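Local coordinates for protein split-soret cytochrome C (Desulfovibrio desulfuricans, PDB 1H21) that carries electrons as a dimeric di-heme cytochrome c that also holds an iron-sulfur cluster, probably [2Fe-2S], and may take part in sulfate reduction, at residues 37-40 and 41-44; 167-170 and 171-175. All blocks are in the same frame, centred on the assembly; numbering follows the deposited sequence.

Contact 1: 37-40 and 41-44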
loop_
_atom_site.group_PDB
_atom_site.type_symbol
_atom_site.label_atom_id
_atom_site.label_comp_id
_atom_site.label_asym_id
_atom_site.label_seq_id
_atom_site.Cartn_x
_atom_site.Cartn_y
_atom_site.Cartn_z
ATOM N N TYR A 37 7.870 5.964 -14.788
ATOM C CA TYR A 37 6.640 6.598 -14.317
ATOM C C TYR A 37 5.699 6.970 -15.468
ATOM O O TYR A 37 4.471 6.745 -15.391
ATOM C CB TYR A 37 6.983 7.833 -13.452
ATOM C CG TYR A 37 5.803 8.757 -13.140
ATOM C CD1 TYR A 37 4.974 8.534 -12.030
ATOM C CD2 TYR A 37 5.468 9.814 -14.002
ATOM C CE1 TYR A 37 3.833 9.337 -11.799
ATOM C CE2 TYR A 37 4.345 10.607 -13.782
ATOM C CZ TYR A 37 3.530 10.366 -12.688
ATOM O OH TYR A 37 2.403 11.136 -12.514
ATOM N N TRP A 38 6.268 7.523 -16.538
ATOM C CA TRP A 38 5.479 7.935 -17.686
ATOM C C TRP A 38 5.132 6.777 -18.620
ATOM O O TRP A 38 4.092 6.795 -19.265
ATOM C CB TRP A 38 6.223 9.014 -18.465
ATOM C CG TRP A 38 6.651 10.163 -17.636
ATOM C CD1 TRP A 38 7.872 10.342 -17.075
ATOM C CD2 TRP A 38 5.860 11.299 -17.264
ATOM N NE1 TRP A 38 7.899 11.521 -16.368
ATOM C CE2 TRP A 38 6.676 12.130 -16.467
ATOM C CE3 TRP A 38 4.540 11.693 -17.516
ATOM C CZ2 TRP A 38 6.215 13.337 -15.915
ATOM C CZ3 TRP A 38 4.076 12.901 -16.960
ATOM C CH2 TRP A 38 4.916 13.701 -16.169
ATOM N N TYR A 39 5.987 5.766 -18.687
ATOM C CA TYR A 39 5.762 4.625 -19.576
ATOM C C TYR A 39 4.365 4.013 -19.507
ATOM O O TYR A 39 3.956 3.472 -18.479
ATOM C CB TYR A 39 6.816 3.551 -19.331
ATOM C CG TYR A 39 6.699 2.369 -20.263
ATOM C CD1 TYR A 39 7.106 2.457 -21.593
ATOM C CD2 TYR A 39 6.179 1.161 -19.811
ATOM C CE1 TYR A 39 6.993 1.362 -22.458
ATOM C CE2 TYR A 39 6.060 0.065 -20.655
ATOM C CZ TYR A 39 6.465 0.171 -21.975
ATOM O OH TYR A 39 6.314 -0.922 -22.798
ATOM N N LYS A 40 3.626 4.127 -20.604
ATOM C CA LYS A 40 2.268 3.601 -20.683
ATOM C C LYS A 40 1.382 4.118 -19.530
ATOM O O LYS A 40 0.284 3.589 -19.259
ATOM C CB LYS A 40 2.309 2.073 -20.702
ATOM C CG LYS A 40 2.921 1.463 -21.955
ATOM C CD LYS A 40 2.724 -0.033 -21.908
ATOM C CE LYS A 40 3.161 -0.713 -23.195
ATOM N NZ LYS A 40 2.865 -2.193 -23.133
ATOM N N GLY A 41 1.851 5.200 -18.903
ATOM C CA GLY A 41 1.155 5.810 -17.788
ATOM C C GLY A 41 1.075 4.897 -16.585
ATOM O O GLY A 41 0.150 5.058 -15.777
ATOM N N PHE A 42 2.041 3.980 -16.447
ATOM C CA PHE A 42 2.064 3.021 -15.342
ATOM C C PHE A 42 2.229 3.612 -13.938
ATOM O O PHE A 42 1.740 3.031 -12.972
ATOM C CB PHE A 42 3.075 1.906 -15.615
ATOM C CG PHE A 42 2.633 0.906 -16.678
ATOM C CD1 PHE A 42 1.344 0.924 -17.198
ATOM C CD2 PHE A 42 3.526 -0.050 -17.165
ATOM C CE1 PHE A 42 0.946 0.013 -18.192
ATOM C CE2 PHE A 42 3.148 -0.960 -18.156
ATOM C CZ PHE A 42 1.854 -0.931 -18.672
ATOM N N GLY A 43 2.968 4.711 -13.810
ATOM C CA GLY A 43 3.063 5.372 -12.519
ATOM C C GLY A 43 4.170 5.143 -11.509
ATOM O O GLY A 43 5.143 4.430 -11.766
ATOM N N CYS A 44 3.968 5.751 -10.331
ATOM C CA CYS A 44 4.912 5.730 -9.221
ATOM C C CYS A 44 5.428 4.369 -8.828
ATOM O O CYS A 44 6.626 4.188 -8.691
ATOM C CB CYS A 44 4.390 6.478 -7.968
ATOM S SG CYS A 44 2.704 7.126 -7.957
#
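Lys40 and Tyr39 both lay their side chains against Phe42 in a tight interhelical turn that links the end of helix 26-38 to the start of helix 44-60. Residues 39-42 form a beta turn, closed by Phe42 N donating to Tyr39 O at 2.8 Å; the bond is fairly straight, though the donor sits above the carbonyl plane. Both middle residues, Lys40 and Gly41, have positive phi, close to type I'. A second bond, Gly43 N to Tyr37 O (3.0 Å), spans the turn and ties the N-cap position of the next helix to the last turn of the first.

The phenyl ring of Phe42 is the platform. Lys40 CB lies over one of its faces in a CH-pi contact, 3.7 Å from the ring centroid. With CG placed opposite the carbonyl carbon (chi1 -67°) and the chain extended beyond it, Lys40 then runs alongside the ring, so that CD meets Phe42 CZ at 3.5 Å while the ammonium is carried onward. Tyr39, side by side with Phe42, turns its edge toward that ring's face in an offset edge-to-face pair, the planes 84° apart. Phe10 of the second subunit meets the Tyr39 ring, and Lys40 O is hydrogen-bonded to Arg102 of that subunit, which brings the turn into the dimer interface.

At the inner end, the Tyr37 side chain swings away from its own backbone N (chi1 168°) and reaches the start of the second helix, where Cys44 probably ligates the [2Fe-2S] cluster: Tyr37 CD1 comes within 3.4 Å of Cys44 N, which lies at the edge of the ring.

Contact 2: 167-170 and 171-175. Unlike the reference sequence in segment 171-175: Cys171 (reference Ala).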
loop_
_atom_site.group_PDB
_atom_site.type_symbol
_atom_site.label_atom_id
_atom_site.label_comp_id
_atom_site.label_asym_id
_atom_site.label_seq_id
_atom_site.Cartn_x
_atom_site.Cartn_y
_atom_site.Cartn_z
ATOM N N ARG A 167 1.364 18.658 -10.961
ATOM C CA ARG A 167 1.363 17.656 -9.913
ATOM C C ARG A 167 1.695 16.267 -10.445
ATOM O O ARG A 167 2.243 15.432 -9.715
ATOM C CB ARG A 167 0.105 17.726 -9.027
ATOM C CG ARG A 167 -1.049 16.885 -9.444
ATOM C CD ARG A 167 -1.043 15.498 -8.806
ATOM N NE ARG A 167 -1.524 14.541 -9.800
ATOM C CZ ARG A 167 -1.028 13.323 -9.984
ATOM N NH1 ARG A 167 -0.038 12.873 -9.212
ATOM N NH2 ARG A 167 -1.422 12.615 -11.029
ATOM N N SER A 168 1.402 16.018 -11.718
ATOM C CA SER A 168 1.753 14.735 -12.296
ATOM C C SER A 168 3.266 14.769 -12.589
ATOM O O SER A 168 3.926 13.737 -12.589
ATOM C CB SER A 168 0.946 14.454 -13.558
ATOM O OG SER A 168 1.396 15.226 -14.649
ATOM N N GLU A 169 3.807 15.964 -12.834
ATOM C CA GLU A 169 5.240 16.119 -13.062
ATOM C C GLU A 169 5.879 15.889 -11.698
ATOM O O GLU A 169 6.850 15.151 -11.569
ATOM C CB GLU A 169 5.560 17.531 -13.565
ATOM C CG GLU A 169 7.055 17.822 -13.772
ATOM C CD GLU A 169 7.712 16.975 -14.861
ATOM O OE1 GLU A 169 7.105 16.761 -15.926
ATOM O OE2 GLU A 169 8.871 16.548 -14.659
ATOM N N ARG A 170 5.293 16.488 -10.668
ATOM C CA ARG A 170 5.778 16.344 -9.299
ATOM C C ARG A 170 5.837 14.882 -8.866
ATOM O O ARG A 170 6.865 14.437 -8.350
ATOM C CB ARG A 170 4.881 17.103 -8.316
ATOM C CG ARG A 170 5.244 16.887 -6.843
ATOM C CD ARG A 170 4.020 17.056 -5.974
ATOM N NE ARG A 170 4.254 16.835 -4.547
ATOM C CZ ARG A 170 3.731 15.819 -3.862
ATOM N NH1 ARG A 170 2.956 14.920 -4.475
ATOM N NH2 ARG A 170 3.942 15.724 -2.553
ATOM N N CYS A 171 4.745 14.140 -9.051
ATOM C CA CYS A 171 4.747 12.744 -8.631
ATOM C C CYS A 171 5.777 11.940 -9.412
ATOM O O CYS A 171 6.440 11.062 -8.848
ATOM C CB CYS A 171 3.331 12.119 -8.626
ATOM S SG CYS A 171 2.291 12.603 -7.137
ATOM N N GLY A 172 6.028 12.360 -10.648
ATOM C CA GLY A 172 7.010 11.688 -11.487
ATOM C C GLY A 172 8.412 11.863 -10.933
ATOM O O GLY A 172 9.215 10.924 -10.946
ATOM N N ARG A 173 8.710 13.060 -10.432
ATOM C CA ARG A 173 10.018 13.347 -9.864
ATOM C C ARG A 173 10.165 12.678 -8.511
ATOM O O ARG A 173 11.244 12.184 -8.180
ATOM C CB ARG A 173 10.233 14.857 -9.745
ATOM C CG ARG A 173 10.112 15.578 -11.097
ATOM C CD ARG A 173 10.326 17.095 -11.015
ATOM N NE ARG A 173 10.007 17.748 -12.293
ATOM C CZ ARG A 173 10.431 18.957 -12.667
ATOM N NH1 ARG A 173 11.209 19.677 -11.859
ATOM N NH2 ARG A 173 10.050 19.453 -13.846
ATOM N N LEU A 174 9.080 12.632 -7.741
ATOM C CA LEU A 174 9.111 11.996 -6.432
ATOM C C LEU A 174 9.444 10.528 -6.607
ATOM O O LEU A 174 10.171 9.948 -5.799
ATOM C CB LEU A 174 7.776 12.133 -5.714
ATOM C CG LEU A 174 7.378 13.518 -5.197
ATOM C CD1 LEU A 174 6.056 13.387 -4.445
ATOM C CD2 LEU A 174 8.451 14.078 -4.287
ATOM N N THR A 175 8.935 9.932 -7.676
ATOM C CA THR A 175 9.235 8.528 -7.956
ATOM C C THR A 175 10.765 8.327 -8.020
ATOM O O THR A 175 11.306 7.368 -7.463
ATOM C CB THR A 175 8.588 8.072 -9.276
ATOM O OG1 THR A 175 7.166 8.168 -9.161
ATOM C CG2 THR A 175 8.934 6.651 -9.561
#
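Cys171 SG meets the edge of the Arg167 guanidinium, with NH1 3.1 Å away and the sulfur near the plane of the group. Bends at chi2 and chi3 fold the arginine chain back so that NH1 arrives beside the sulfur. Arg170 NH1 approaches the same atom more loosely, at 3.6 Å, also near its guanidinium plane. Two cationic groups at the sulfur would be expected to favour a negatively charged cysteine, consistent with the inferred role of Cys171 as a ligand of the [2Fe-2S] cluster; Cys44 and Cys147 are the nearby cysteines assigned to it.

Leu174 CD1 sits over the centre of one face of the Arg170 guanidinium, 3.4 Å from CZ. Beyond the pair, Arg170 NH2 is hydrogen-bonded to Ser150 OG, and Trp154 makes a cation-pi contact with the same group, so helix 147-158 fixes the arginine that flanks the sulfur.

Cys171 and the two arginines beside it belong to helix 165-192, where i to i+4 bonds such as Cys171 N to Arg167 O (2.9 Å) set the spacing of the side chains. On another side of the same helix, Glu169 and Arg173 form a salt bridge. Arg173 NE gives a 2.9 Å bond to the anti lone pair of Glu169 OE2, an oxygen that lies close to the guanidinium plane, while NH2 adds a weak bond to that oxygen; the carboxylate stands nearly at right angles to the guanidinium, at 82°. Farther out, Tyr34 OH also binds OE2 and Val133 N holds OE1, which pins the carboxylate at both oxygens. Thr175 OG1 and Thr175 N both reach Cys171 O at 3.0 Å, from opposite faces of the carbonyl plane.

How the contacts relate
Contact 1 is partly buried and reaches the second subunit through its turn; contact 2 is buried inside one long helix and meets that subunit at Arg167 alone among its residues. Their chemistry follows: 37-40 and 41-44 rely on aromatic and aliphatic side chains with main-chain bonds that bend the chain, while 167-170 and 171-175 are rich in buried charge. Each contributes one cysteine, Cys44 or Cys171, assigned to the same cluster. The two touch directly, with Tyr37 OH 3.0 Å from Ser168 O in a probable hydrogen bond, the Tyr37 ring packed on Gly172, and Thr175 OG1 against Cys44 CA. Helix 165-192 thus lies against both helices that the turn joins.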